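Local structure of methionine gamma-lyase (Trichomonas vaginalis, 1E5E) at residues 281-286 and 390-395; 274-279 and 290-295; 265-270 and 308-313. The protein belongs to the Cys/Met metabolism family of pyridoxal-phosphate-dependent enzymes and assembles as four copies of its chain. One frame throughout, in Å; residues are numbered along the deposited sequence.

Contact 1: residues 281-286 and 390-395; sequences HPAVEK and QGLDAL. With SO4 (sulfate ion), chain E.
The imidazole of His281 is covered on one face by Leu392, whose CB makes a CH-pi contact 3.6 Å from the His281 ring centroid and 25° off the normal; the opposite face carries CD of Pro282. Polar partners take the edge. In the ring plane, His281 NE2 donates to Asp393 OD2 over 3.2 Å, nearly straight and almost head-on to the C-O bond, although ring and carboxylate planes stand 37° apart. At the other nitrogen, His281 ND1 accepts the N-H of Ala283 (N to ND1 2.9 Å), inside the type I turn from His281 to Val284. CG of His281 lies anti to the backbone N (chi1 -162°), which carries the ring toward helix 381-396.

The rest is apolar. Ala283 CB meets Leu392 CD2 at 4.1 Å and Leu395 CD2 at 4.2 Å, and both leucines also rest on Leu316 of strand 311-316, so the turn leading into strand 284-288, outermost in its sheet within this chain, is tied to the C-terminal helix.

Asp393 OD1 has its own salt bridge to Lys389. With ND1 accepting and NE2 donating, the buried ring is fixed in rotation, and a neutral imidazole protonated on NE2 would suit both bonds.

Contact 2: residues 274-279 and 290-295; sequences VAEYLK and PGFEDH
Lys279, the last residue of helix 260-279, reaches across to Phe292 and Asp294 in the loop that follows strand 284-288, and two kinds of partner share its ammonium group. Lys279 NZ donates to Asp294 OD1 over 3.1 Å in a salt bridge, approaching the oxygen on its syn side but 34° out of the carboxylate plane. The same NZ stands 4.5 Å from the centroid of the Phe292 ring and only 16° off its normal, a cation-pi contact over the face. The methylene before it is closer still: Lys279 CE sits over the middle of the Phe292 ring, 3.5 Å from its centroid, as a CH-pi donor. Bends at chi3 and chi4 fold the lysine chain across the ring and turn its end to the aspartate.

The ring edge faces the helix backbone. Phe292 CZ lies 3.5 Å from Ala275 O and 4.0 Å from Glu276 N, both near the ring plane, and Ala275 CB touches the same carbon. Ala275 O is already satisfied by the helical N-H of Lys279, at 3.0 Å from that nitrogen, so the phenyl edge adds a second, non-bonded neighbour to an acceptor already in use. Val287 of the intervening strand also touches Phe292, and Pro290 O accepts from His298 ND1, which ties the start of the loop toward helix 298-304.

A sulfate ion, probably from the crystallisation liquor, makes a long, weak ion pair with Lys279. Because lysine and aspartate are exposed while the phenyl is buried, solvent probably screens the ion pair, and the aromatic face and aliphatic lysine chain supply the hydrophobic share of the grip that holds the loop against helix 260-279, across the intervening strand 284-288.

Contact 3: residues 265-270 and 308-313; sequences KAESEN and YGSMIT. Unlike the reference sequence in segment 308-313: Tyr308 (reference Ser). With SO4 (sulfate ion), chain D.
Ser268 and Gly309 meet through a weak N-H...O hydrogen bond and a CA-H...O contact. The N-H of Gly309 points to Ser268 OG over 3.2 Å, but the angle at hydrogen is only 124°, and the hydroxyl has a stronger partner in Met264 O, one helical turn back. The CA-H...O contact complements it: Ser268 CA approaches Gly309 O at 3.4 Å with an angle of 159°, and that oxygen also receives Tyr289 OH. The positive phi of Gly309 (85°) is a backbone shape that suits glycine.

Van der Waals contact joins the neighbouring residues. Ser310 CB packs against Glu267 CB at 3.4 Å and lies equally far from Glu267 O, while Ser310 OG is engaged elsewhere, with Tyr210 OH and Val376 O.

A further hydrogen bond goes to a bound ion: Tyr308, which is serine in the reference sequence, donates its hydroxyl to a sulfate, with Tyr308 OH to sulfate O4 at 3.0 Å; His298 and Lys302 also hold that ion, probably derived from the crystallisation liquor.

Helix 260-279 thus meets the chain entering strand 311-316 through two serines, a glycine and the CB of Glu267, allowing backbones as close as 4.7 Å between the CA atoms of Ser268 and Ser310, while Ser268 OG, Ser310 OG and Gly309 O each find a hydrogen-bond partner beyond the interface.

Contacts 3 and 2 lie in turn along helix 260-279, and contact 1 comes just beyond its C-terminal end: the centres of contacts 3 and 2 lie about 11 Å apart, those of 2 and 1 about 15 Å, and those of 3 and 1 about 20 Å. Along the chain the segments run 265-270, 274-279, 281-286, 290-295, 308-313 and 390-395, so both halves of contact 2 fall between those of contact 3, while contact 1 starts there and closes only at the C-terminal helix. Strands 284-288 and 311-316 are neighbours in the five-stranded sheet. Ile312 reaches Val274 and Ala275, and Leu392 reaches Leu278, so helices 260-279 and 381-396 share one core with that sheet, separate from the seven-stranded one.

Contact 1: residues 281-286 and 390-395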
ATOM      1  N   HIS A 281      22.239 -36.346 -13.536  1.00 28.11           N
ATOM      2  CA  HIS A 281      23.496 -35.813 -13.072  1.00 28.07           C
ATOM      3  C   HIS A 281      24.158 -36.816 -12.121  1.00 26.96           C
ATOM      4  O   HIS A 281      23.551 -37.270 -11.166  1.00 25.34           O
ATOM      5  CB  HIS A 281      23.349 -34.482 -12.347  1.00 26.41           C
ATOM      6  CG  HIS A 281      24.668 -33.776 -12.270  1.00 25.57           C
ATOM      7  ND1 HIS A 281      25.597 -34.136 -11.318  1.00 24.59           N
ATOM      8  CD2 HIS A 281      25.222 -32.805 -13.025  1.00 24.58           C
ATOM      9  CE1 HIS A 281      26.694 -33.420 -11.470  1.00 23.61           C
ATOM     10  NE2 HIS A 281      26.478 -32.596 -12.485  1.00 26.25           N
ATOM     11  N   PRO A 282      25.423 -37.116 -12.343  1.00 27.61           N
ATOM     12  CA  PRO A 282      26.133 -38.092 -11.522  1.00 27.53           C
ATOM     13  C   PRO A 282      26.247 -37.732 -10.051  1.00 27.20           C
ATOM     14  O   PRO A 282      26.340 -38.668  -9.242  1.00 26.34           O
ATOM     15  CB  PRO A 282      27.499 -38.226 -12.183  1.00 28.14           C
ATOM     16  CG  PRO A 282      27.403 -37.545 -13.500  1.00 29.16           C
ATOM     17  CD  PRO A 282      26.239 -36.587 -13.464  1.00 27.03           C
ATOM     18  N   ALA A 283      26.142 -36.470  -9.611  1.00 24.68           N
ATOM     19  CA  ALA A 283      26.179 -36.186  -8.175  1.00 24.10           C
ATOM     20  C   ALA A 283      24.865 -36.460  -7.455  1.00 23.48           C
ATOM     21  O   ALA A 283      24.808 -36.394  -6.222  1.00 22.20           O
ATOM     22  CB  ALA A 283      26.550 -34.715  -7.942  1.00 24.78           C
ATOM     23  N   VAL A 284      23.810 -36.774  -8.198  1.00 21.66           N
ATOM     24  CA  VAL A 284      22.472 -36.873  -7.632  1.00 20.58           C
ATOM     25  C   VAL A 284      22.085 -38.326  -7.433  1.00 21.52           C
ATOM     26  O   VAL A 284      22.122 -39.126  -8.347  1.00 21.41           O
ATOM     27  CB  VAL A 284      21.416 -36.157  -8.511  1.00 19.91           C
ATOM     28  CG1 VAL A 284      19.991 -36.328  -7.984  1.00 19.57           C
ATOM     29  CG2 VAL A 284      21.756 -34.658  -8.575  1.00 20.05           C
ATOM     30  N   GLU A 285      21.668 -38.610  -6.222  1.00 22.58           N
ATOM     31  CA  GLU A 285      21.234 -39.955  -5.884  1.00 26.45           C
ATOM     32  C   GLU A 285      19.834 -40.233  -6.397  1.00 25.52           C
ATOM     33  O   GLU A 285      19.559 -41.297  -6.948  1.00 26.62           O
ATOM     34  CB  GLU A 285      21.322 -40.103  -4.362  1.00 25.74           C
ATOM     35  CG  GLU A 285      20.716 -41.386  -3.798  1.00 28.62           C
ATOM     36  CD  GLU A 285      20.839 -41.234  -2.250  1.00 29.12           C
ATOM     37  OE1 GLU A 285      19.758 -41.367  -1.642  1.00 27.94           O
ATOM     38  OE2 GLU A 285      21.930 -40.977  -1.707  1.00 31.93           O
ATOM     39  N   LYS A 286      18.946 -39.290  -6.121  1.00 24.08           N
ATOM     40  CA  LYS A 286      17.531 -39.518  -6.346  1.00 23.35           C
ATOM     41  C   LYS A 286      16.791 -38.217  -6.655  1.00 22.83           C
ATOM     42  O   LYS A 286      17.094 -37.219  -5.990  1.00 19.89           O
ATOM     43  CB  LYS A 286      16.967 -40.021  -4.973  1.00 23.23           C
ATOM     44  CG  LYS A 286      15.493 -40.402  -5.115  1.00 25.27           C
ATOM     45  CD  LYS A 286      15.245 -41.852  -5.483  1.00 29.79           C
ATOM     46  CE  LYS A 286      13.956 -42.032  -6.277  1.00 31.27           C
ATOM     47  NZ  LYS A 286      13.711 -43.386  -6.848  1.00 32.05           N
ATOM     48  N   GLN A 390      26.898 -25.695 -13.004  1.00 26.54           N
ATOM     49  CA  GLN A 390      28.123 -25.175 -12.433  1.00 29.43           C
ATOM     50  C   GLN A 390      28.191 -25.593 -10.963  1.00 30.87           C
ATOM     51  O   GLN A 390      29.266 -25.977 -10.495  1.00 31.61           O
ATOM     52  CB  GLN A 390      28.324 -23.669 -12.566  1.00 28.61           C
ATOM     53  CG  GLN A 390      27.284 -22.735 -11.978  1.00 29.29           C
ATOM     54  CD  GLN A 390      27.513 -22.356 -10.539  1.00 30.33           C
ATOM     55  OE1 GLN A 390      28.663 -22.477 -10.095  1.00 29.67           O
ATOM     56  NE2 GLN A 390      26.484 -21.952  -9.790  1.00 29.10           N
ATOM     57  N   GLY A 391      27.093 -25.484 -10.243  1.00 30.71           N
ATOM     58  CA  GLY A 391      27.071 -25.813  -8.821  1.00 31.26           C
ATOM     59  C   GLY A 391      27.439 -27.296  -8.632  1.00 32.93           C
ATOM     60  O   GLY A 391      28.213 -27.613  -7.730  1.00 31.36           O
ATOM     61  N   LEU A 392      26.758 -28.179  -9.349  1.00 33.25           N
ATOM     62  CA  LEU A 392      26.981 -29.616  -9.250  1.00 35.36           C
ATOM     63  C   LEU A 392      28.359 -30.060  -9.739  1.00 38.92           C
ATOM     64  O   LEU A 392      29.057 -30.834  -9.058  1.00 40.06           O
ATOM     65  CB  LEU A 392      25.897 -30.390 -10.017  1.00 32.37           C
ATOM     66  CG  LEU A 392      24.502 -30.358  -9.360  1.00 30.17           C
ATOM     67  CD1 LEU A 392      23.446 -30.942 -10.274  1.00 28.40           C
ATOM     68  CD2 LEU A 392      24.553 -31.096  -8.035  1.00 29.85           C
ATOM     69  N   ASP A 393      28.820 -29.571 -10.887  1.00 40.51           N
ATOM     70  CA  ASP A 393      30.136 -29.935 -11.396  1.00 42.13           C
ATOM     71  C   ASP A 393      31.198 -29.618 -10.355  1.00 44.25           C
ATOM     72  O   ASP A 393      32.029 -30.493 -10.120  1.00 44.90           O
ATOM     73  CB  ASP A 393      30.457 -29.254 -12.727  1.00 40.69           C
ATOM     74  CG  ASP A 393      29.686 -29.925 -13.854  1.00 41.20           C
ATOM     75  OD1 ASP A 393      29.897 -29.526 -15.028  1.00 40.62           O
ATOM     76  OD2 ASP A 393      28.841 -30.818 -13.574  1.00 41.15           O
ATOM     77  N   ALA A 394      31.166 -28.456  -9.729  1.00 45.11           N
ATOM     78  CA  ALA A 394      32.096 -28.056  -8.697  1.00 46.69           C
ATOM     79  C   ALA A 394      32.121 -28.989  -7.495  1.00 49.83           C
ATOM     80  O   ALA A 394      33.129 -29.311  -6.872  1.00 50.44           O
ATOM     81  CB  ALA A 394      31.669 -26.689  -8.177  1.00 45.96           C
ATOM     82  N   LEU A 395      30.935 -29.439  -7.090  1.00 51.80           N
ATOM     83  CA  LEU A 395      30.783 -30.444  -6.059  1.00 53.01           C
ATOM     84  C   LEU A 395      31.662 -31.640  -6.411  1.00 54.45           C
ATOM     85  O   LEU A 395      32.408 -32.127  -5.579  1.00 56.24           O
ATOM     86  CB  LEU A 395      29.332 -30.915  -6.101  1.00 52.83           C
ATOM     87  CG  LEU A 395      28.628 -31.286  -4.812  1.00 52.13           C
ATOM     88  CD1 LEU A 395      28.694 -30.111  -3.854  1.00 51.98           C
ATOM     89  CD2 LEU A 395      27.187 -31.681  -5.116  1.00 52.06           C
TER
HETATM   90  S   SO4 E 409      15.368 -43.474 -10.008  0.50 46.17           S
HETATM   91  O1  SO4 E 409      16.338 -42.613 -10.764  0.50 46.93           O
HETATM   92  O2  SO4 E 409      16.123 -44.438  -9.165  0.50 45.73           O
HETATM   93  O3  SO4 E 409      14.534 -44.208 -11.043  0.50 46.56           O
HETATM   94  O4  SO4 E 409      14.444 -42.657  -9.171  0.50 47.10           O

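Contact 2: residues 274-279 and 290-295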
ATOM      1  N   VAL A 274      13.981 -29.115 -15.520  1.00 18.26           N
ATOM      2  CA  VAL A 274      14.971 -29.102 -14.463  1.00 18.32           C
ATOM      3  C   VAL A 274      15.050 -30.455 -13.760  1.00 19.27           C
ATOM      4  O   VAL A 274      16.175 -30.919 -13.478  1.00 20.72           O
ATOM      5  CB  VAL A 274      14.730 -27.979 -13.442  1.00 17.08           C
ATOM      6  CG1 VAL A 274      15.675 -28.109 -12.275  1.00 15.19           C
ATOM      7  CG2 VAL A 274      14.888 -26.611 -14.132  1.00 16.79           C
ATOM      8  N   ALA A 275      13.904 -31.082 -13.558  1.00 17.67           N
ATOM      9  CA  ALA A 275      13.933 -32.365 -12.854  1.00 20.21           C
ATOM     10  C   ALA A 275      14.668 -33.393 -13.710  1.00 21.41           C
ATOM     11  O   ALA A 275      15.455 -34.139 -13.151  1.00 21.40           O
ATOM     12  CB  ALA A 275      12.529 -32.855 -12.504  1.00 18.07           C
ATOM     13  N   GLU A 276      14.396 -33.447 -14.997  1.00 22.61           N
ATOM     14  CA  GLU A 276      15.052 -34.357 -15.914  1.00 24.77           C
ATOM     15  C   GLU A 276      16.564 -34.151 -15.913  1.00 24.04           C
ATOM     16  O   GLU A 276      17.300 -35.128 -15.857  1.00 21.38           O
ATOM     17  CB  GLU A 276      14.553 -34.197 -17.365  1.00 26.80           C
ATOM     18  CG  GLU A 276      13.137 -34.703 -17.544  0.50 31.40           C
ATOM     19  CD  GLU A 276      12.461 -34.776 -18.879  0.50 33.53           C
ATOM     20  OE1 GLU A 276      13.038 -34.584 -19.969  0.50 35.85           O
ATOM     21  OE2 GLU A 276      11.241 -35.085 -18.950  0.50 35.03           O
ATOM     22  N   TYR A 277      17.023 -32.891 -15.858  1.00 22.35           N
ATOM     23  CA  TYR A 277      18.451 -32.640 -15.810  1.00 22.34           C
ATOM     24  C   TYR A 277      19.051 -33.155 -14.513  1.00 22.44           C
ATOM     25  O   TYR A 277      20.127 -33.746 -14.514  1.00 24.08           O
ATOM     26  CB  TYR A 277      18.728 -31.110 -15.965  1.00 22.48           C
ATOM     27  CG  TYR A 277      20.220 -30.878 -15.750  1.00 21.35           C
ATOM     28  CD1 TYR A 277      21.103 -31.169 -16.773  1.00 22.08           C
ATOM     29  CD2 TYR A 277      20.706 -30.380 -14.568  1.00 21.48           C
ATOM     30  CE1 TYR A 277      22.467 -30.989 -16.607  1.00 21.86           C
ATOM     31  CE2 TYR A 277      22.062 -30.175 -14.367  1.00 21.60           C
ATOM     32  CZ  TYR A 277      22.915 -30.502 -15.403  1.00 21.49           C
ATOM     33  OH  TYR A 277      24.250 -30.346 -15.245  1.00 23.83           O
ATOM     34  N   LEU A 278      18.397 -32.950 -13.368  1.00 21.69           N
ATOM     35  CA  LEU A 278      18.935 -33.359 -12.088  1.00 23.76           C
ATOM     36  C   LEU A 278      19.049 -34.883 -11.986  1.00 24.55           C
ATOM     37  O   LEU A 278      20.045 -35.423 -11.534  1.00 22.27           O
ATOM     38  CB  LEU A 278      18.102 -32.870 -10.903  1.00 22.97           C
ATOM     39  CG  LEU A 278      17.976 -31.341 -10.760  1.00 25.20           C
ATOM     40  CD1 LEU A 278      16.958 -30.986  -9.667  1.00 24.50           C
ATOM     41  CD2 LEU A 278      19.341 -30.745 -10.463  1.00 24.68           C
ATOM     42  N   LYS A 279      18.045 -35.541 -12.561  1.00 25.89           N
ATOM     43  CA  LYS A 279      17.984 -36.984 -12.489  1.00 30.31           C
ATOM     44  C   LYS A 279      19.175 -37.631 -13.204  1.00 31.32           C
ATOM     45  O   LYS A 279      19.652 -38.699 -12.807  1.00 31.61           O
ATOM     46  CB  LYS A 279      16.654 -37.432 -13.068  1.00 30.90           C
ATOM     47  CG  LYS A 279      16.525 -38.931 -13.274  1.00 35.37           C
ATOM     48  CD  LYS A 279      15.298 -39.211 -14.149  1.00 36.70           C
ATOM     49  CE  LYS A 279      14.139 -39.640 -13.276  1.00 39.39           C
ATOM     50  NZ  LYS A 279      13.987 -41.132 -13.238  1.00 41.48           N
ATOM     51  N   PRO A 290       6.669 -35.361  -9.387  1.00 24.41           N
ATOM     52  CA  PRO A 290       5.455 -36.132  -9.688  1.00 23.10           C
ATOM     53  C   PRO A 290       5.351 -36.523 -11.135  1.00 24.67           C
ATOM     54  O   PRO A 290       4.699 -37.528 -11.485  1.00 24.28           O
ATOM     55  CB  PRO A 290       4.316 -35.229  -9.224  1.00 22.70           C
ATOM     56  CG  PRO A 290       4.943 -34.399  -8.147  1.00 22.22           C
ATOM     57  CD  PRO A 290       6.359 -34.122  -8.639  1.00 20.34           C
ATOM     58  N   GLY A 291       5.965 -35.771 -12.050  1.00 25.71           N
ATOM     59  CA  GLY A 291       5.870 -36.076 -13.472  1.00 27.78           C
ATOM     60  C   GLY A 291       6.657 -37.309 -13.903  1.00 30.71           C
ATOM     61  O   GLY A 291       6.350 -37.859 -14.984  1.00 31.25           O
ATOM     62  N   PHE A 292       7.612 -37.769 -13.118  1.00 30.75           N
ATOM     63  CA  PHE A 292       8.378 -38.940 -13.531  1.00 32.81           C
ATOM     64  C   PHE A 292       7.514 -40.176 -13.687  1.00 36.19           C
ATOM     65  O   PHE A 292       6.813 -40.612 -12.765  1.00 37.08           O
ATOM     66  CB  PHE A 292       9.521 -39.177 -12.537  1.00 30.37           C
ATOM     67  CG  PHE A 292      10.637 -38.181 -12.669  1.00 28.96           C
ATOM     68  CD1 PHE A 292      10.843 -37.471 -13.840  1.00 29.13           C
ATOM     69  CD2 PHE A 292      11.501 -37.973 -11.610  1.00 27.96           C
ATOM     70  CE1 PHE A 292      11.879 -36.552 -13.944  1.00 29.37           C
ATOM     71  CE2 PHE A 292      12.546 -37.062 -11.718  1.00 27.25           C
ATOM     72  CZ  PHE A 292      12.740 -36.370 -12.870  1.00 27.15           C
ATOM     73  N   GLU A 293       7.646 -40.817 -14.849  1.00 39.52           N
ATOM     74  CA  GLU A 293       6.944 -42.036 -15.233  1.00 42.04           C
ATOM     75  C   GLU A 293       7.226 -43.241 -14.341  1.00 44.33           C
ATOM     76  O   GLU A 293       6.314 -44.025 -14.039  1.00 46.04           O
ATOM     77  CB  GLU A 293       7.278 -42.402 -16.688  1.00 42.32           C
ATOM     78  N   ASP A 294       8.469 -43.406 -13.886  1.00 46.89           N
ATOM     79  CA  ASP A 294       8.847 -44.452 -12.949  1.00 50.00           C
ATOM     80  C   ASP A 294       8.281 -44.251 -11.542  1.00 50.88           C
ATOM     81  O   ASP A 294       7.663 -45.182 -10.980  1.00 52.80           O
ATOM     82  CB  ASP A 294      10.355 -44.709 -12.801  1.00 51.08           C
ATOM     83  CG  ASP A 294      11.174 -43.574 -12.204  1.00 52.48           C
ATOM     84  OD1 ASP A 294      11.295 -42.644 -13.052  1.00 52.45           O
ATOM     85  OD2 ASP A 294      11.646 -43.567 -11.023  1.00 52.84           O
ATOM     86  N   HIS A 295       8.541 -43.109 -10.905  1.00 50.77           N
ATOM     87  CA  HIS A 295       8.115 -42.802  -9.561  1.00 49.10           C
ATOM     88  C   HIS A 295       6.781 -43.391  -9.114  1.00 48.56           C
ATOM     89  O   HIS A 295       5.802 -43.545  -9.851  1.00 48.30           O
TER

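Contact 3: residues 265-270 and 308-313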
ATOM      1  N   LYS A 265       1.605 -23.014 -15.323  1.00 17.18           N
ATOM      2  CA  LYS A 265       1.981 -23.671 -16.553  1.00 19.96           C
ATOM      3  C   LYS A 265       3.464 -23.466 -16.824  1.00 18.78           C
ATOM      4  O   LYS A 265       4.153 -24.439 -17.059  1.00 18.45           O
ATOM      5  CB  LYS A 265       1.231 -23.174 -17.806  1.00 21.76           C
ATOM      6  CG  LYS A 265      -0.252 -23.466 -17.651  1.00 28.03           C
ATOM      7  CD  LYS A 265      -1.071 -23.068 -18.882  1.00 31.79           C
ATOM      8  CE  LYS A 265      -2.316 -23.959 -18.901  1.00 35.65           C
ATOM      9  NZ  LYS A 265      -3.229 -23.575 -20.029  1.00 40.34           N
ATOM     10  N   ALA A 266       3.880 -22.204 -16.812  1.00 17.59           N
ATOM     11  CA  ALA A 266       5.295 -21.914 -17.050  1.00 15.42           C
ATOM     12  C   ALA A 266       6.172 -22.573 -15.995  1.00 15.45           C
ATOM     13  O   ALA A 266       7.213 -23.122 -16.384  1.00 13.95           O
ATOM     14  CB  ALA A 266       5.510 -20.403 -17.030  1.00 14.78           C
ATOM     15  N   GLU A 267       5.756 -22.567 -14.716  1.00 13.62           N
ATOM     16  CA  GLU A 267       6.599 -23.204 -13.705  1.00 15.47           C
ATOM     17  C   GLU A 267       6.662 -24.719 -13.816  1.00 15.89           C
ATOM     18  O   GLU A 267       7.722 -25.311 -13.515  1.00 16.64           O
ATOM     19  CB  GLU A 267       6.140 -22.771 -12.283  1.00 16.66           C
ATOM     20  CG  GLU A 267       6.406 -21.280 -12.088  1.00 16.77           C
ATOM     21  CD  GLU A 267       5.725 -20.550 -10.971  1.00 18.57           C
ATOM     22  OE1 GLU A 267       5.015 -21.176 -10.160  1.00 19.01           O
ATOM     23  OE2 GLU A 267       5.886 -19.285 -10.886  1.00 18.97           O
ATOM     24  N   SER A 268       5.588 -25.400 -14.153  1.00 16.41           N
ATOM     25  CA  SER A 268       5.509 -26.845 -14.342  1.00 16.58           C
ATOM     26  C   SER A 268       6.392 -27.297 -15.514  1.00 17.22           C
ATOM     27  O   SER A 268       7.175 -28.258 -15.437  1.00 15.13           O
ATOM     28  CB  SER A 268       4.035 -27.222 -14.597  1.00 16.74           C
ATOM     29  OG  SER A 268       3.297 -27.051 -13.338  1.00 18.47           O
ATOM     30  N   GLU A 269       6.325 -26.553 -16.621  1.00 17.52           N
ATOM     31  CA  GLU A 269       7.097 -26.817 -17.809  1.00 19.82           C
ATOM     32  C   GLU A 269       8.594 -26.681 -17.498  1.00 19.80           C
ATOM     33  O   GLU A 269       9.333 -27.613 -17.824  1.00 18.32           O
ATOM     34  CB  GLU A 269       6.774 -25.887 -18.978  1.00 21.55           C
ATOM     35  CG  GLU A 269       5.387 -26.073 -19.511  1.00 30.43           C
ATOM     36  CD  GLU A 269       4.812 -24.919 -20.314  1.00 35.48           C
ATOM     37  OE1 GLU A 269       3.699 -25.100 -20.878  1.00 38.30           O
ATOM     38  OE2 GLU A 269       5.335 -23.777 -20.299  1.00 38.26           O
ATOM     39  N   ASN A 270       8.954 -25.631 -16.761  1.00 18.31           N
ATOM     40  CA  ASN A 270      10.331 -25.472 -16.361  1.00 18.87           C
ATOM     41  C   ASN A 270      10.787 -26.615 -15.451  1.00 17.57           C
ATOM     42  O   ASN A 270      11.909 -27.114 -15.566  1.00 16.86           O
ATOM     43  CB  ASN A 270      10.582 -24.150 -15.630  1.00 17.78           C
ATOM     44  CG  ASN A 270      10.779 -22.944 -16.506  1.00 18.61           C
ATOM     45  OD1 ASN A 270      11.037 -23.036 -17.714  1.00 19.26           O
ATOM     46  ND2 ASN A 270      10.715 -21.770 -15.872  1.00 17.81           N
ATOM     47  N   TYR A 308       2.202 -31.283 -13.374  1.00 19.06           N
ATOM     48  CA  TYR A 308       2.957 -31.939 -12.321  1.00 20.28           C
ATOM     49  C   TYR A 308       3.609 -30.985 -11.341  1.00 19.25           C
ATOM     50  O   TYR A 308       4.332 -31.458 -10.454  1.00 18.75           O
ATOM     51  CB  TYR A 308       3.960 -32.937 -12.941  1.00 22.04           C
ATOM     52  CG  TYR A 308       3.229 -34.109 -13.590  1.00 24.97           C
ATOM     53  CD1 TYR A 308       3.269 -34.342 -14.961  1.00 26.13           C
ATOM     54  CD2 TYR A 308       2.508 -34.992 -12.800  1.00 26.76           C
ATOM     55  CE1 TYR A 308       2.624 -35.440 -15.515  1.00 27.75           C
ATOM     56  CE2 TYR A 308       1.843 -36.080 -13.329  1.00 28.54           C
ATOM     57  CZ  TYR A 308       1.930 -36.297 -14.699  1.00 28.61           C
ATOM     58  OH  TYR A 308       1.249 -37.367 -15.221  1.00 30.34           O
ATOM     59  N   GLY A 309       3.336 -29.681 -11.447  1.00 17.49           N
ATOM     60  CA  GLY A 309       3.798 -28.779 -10.387  1.00 17.59           C
ATOM     61  C   GLY A 309       5.237 -28.310 -10.590  1.00 16.92           C
ATOM     62  O   GLY A 309       5.900 -28.739 -11.528  1.00 15.48           O
ATOM     63  N   SER A 310       5.700 -27.431  -9.703  1.00 16.20           N
ATOM     64  CA  SER A 310       7.048 -26.903  -9.910  1.00 17.57           C
ATOM     65  C   SER A 310       7.933 -27.224  -8.723  1.00 17.81           C
ATOM     66  O   SER A 310       9.054 -26.734  -8.757  1.00 17.58           O
ATOM     67  CB  SER A 310       6.967 -25.416 -10.252  1.00 16.62           C
ATOM     68  OG  SER A 310       6.835 -24.647  -9.063  1.00 18.70           O
ATOM     69  N   MET A 311       7.462 -28.100  -7.841  1.00 18.43           N
ATOM     70  CA  MET A 311       8.263 -28.570  -6.715  1.00 18.78           C
ATOM     71  C   MET A 311       9.080 -29.784  -7.219  1.00 18.97           C
ATOM     72  O   MET A 311       8.577 -30.669  -7.910  1.00 17.68           O
ATOM     73  CB  MET A 311       7.458 -29.005  -5.478  1.00 15.74           C
ATOM     74  CG  MET A 311       6.593 -27.878  -4.857  1.00 15.65           C
ATOM     75  SD  MET A 311       7.547 -26.394  -4.491  1.00 11.78           S
ATOM     76  CE  MET A 311       8.607 -26.899  -3.181  1.00 11.89           C
ATOM     77  N   ILE A 312      10.343 -29.835  -6.809  1.00 17.31           N
ATOM     78  CA  ILE A 312      11.240 -30.915  -7.148  1.00 18.25           C
ATOM     79  C   ILE A 312      12.028 -31.212  -5.884  1.00 19.43           C
ATOM     80  O   ILE A 312      12.619 -30.247  -5.409  1.00 20.45           O
ATOM     81  CB  ILE A 312      12.221 -30.571  -8.278  1.00 18.61           C
ATOM     82  CG1 ILE A 312      11.552 -30.237  -9.632  1.00 17.32           C
ATOM     83  CG2 ILE A 312      13.157 -31.770  -8.514  1.00 18.23           C
ATOM     84  CD1 ILE A 312      12.578 -29.720 -10.669  1.00 17.06           C
ATOM     85  N   THR A 313      12.099 -32.444  -5.391  1.00 18.53           N
ATOM     86  CA  THR A 313      12.958 -32.654  -4.210  1.00 19.11           C
ATOM     87  C   THR A 313      14.066 -33.641  -4.565  1.00 19.13           C
ATOM     88  O   THR A 313      13.764 -34.570  -5.331  1.00 20.48           O
ATOM     89  CB  THR A 313      12.093 -33.147  -3.042  1.00 19.23           C
ATOM     90  OG1 THR A 313      11.249 -32.061  -2.615  1.00 19.59           O
ATOM     91  CG2 THR A 313      12.958 -33.605  -1.874  1.00 17.90           C
TER
HETATM   92  S   SO4 D 408       2.049 -38.211 -18.562  1.00 58.94           S
HETATM   93  O1  SO4 D 408       2.979 -37.675 -19.614  1.00 59.83           O
HETATM   94  O2  SO4 D 408       2.826 -38.632 -17.349  1.00 58.73           O
HETATM   95  O3  SO4 D 408       1.369 -39.452 -19.119  1.00 59.68           O
HETATM   96  O4  SO4 D 408       1.005 -37.180 -18.252  1.00 58.83           O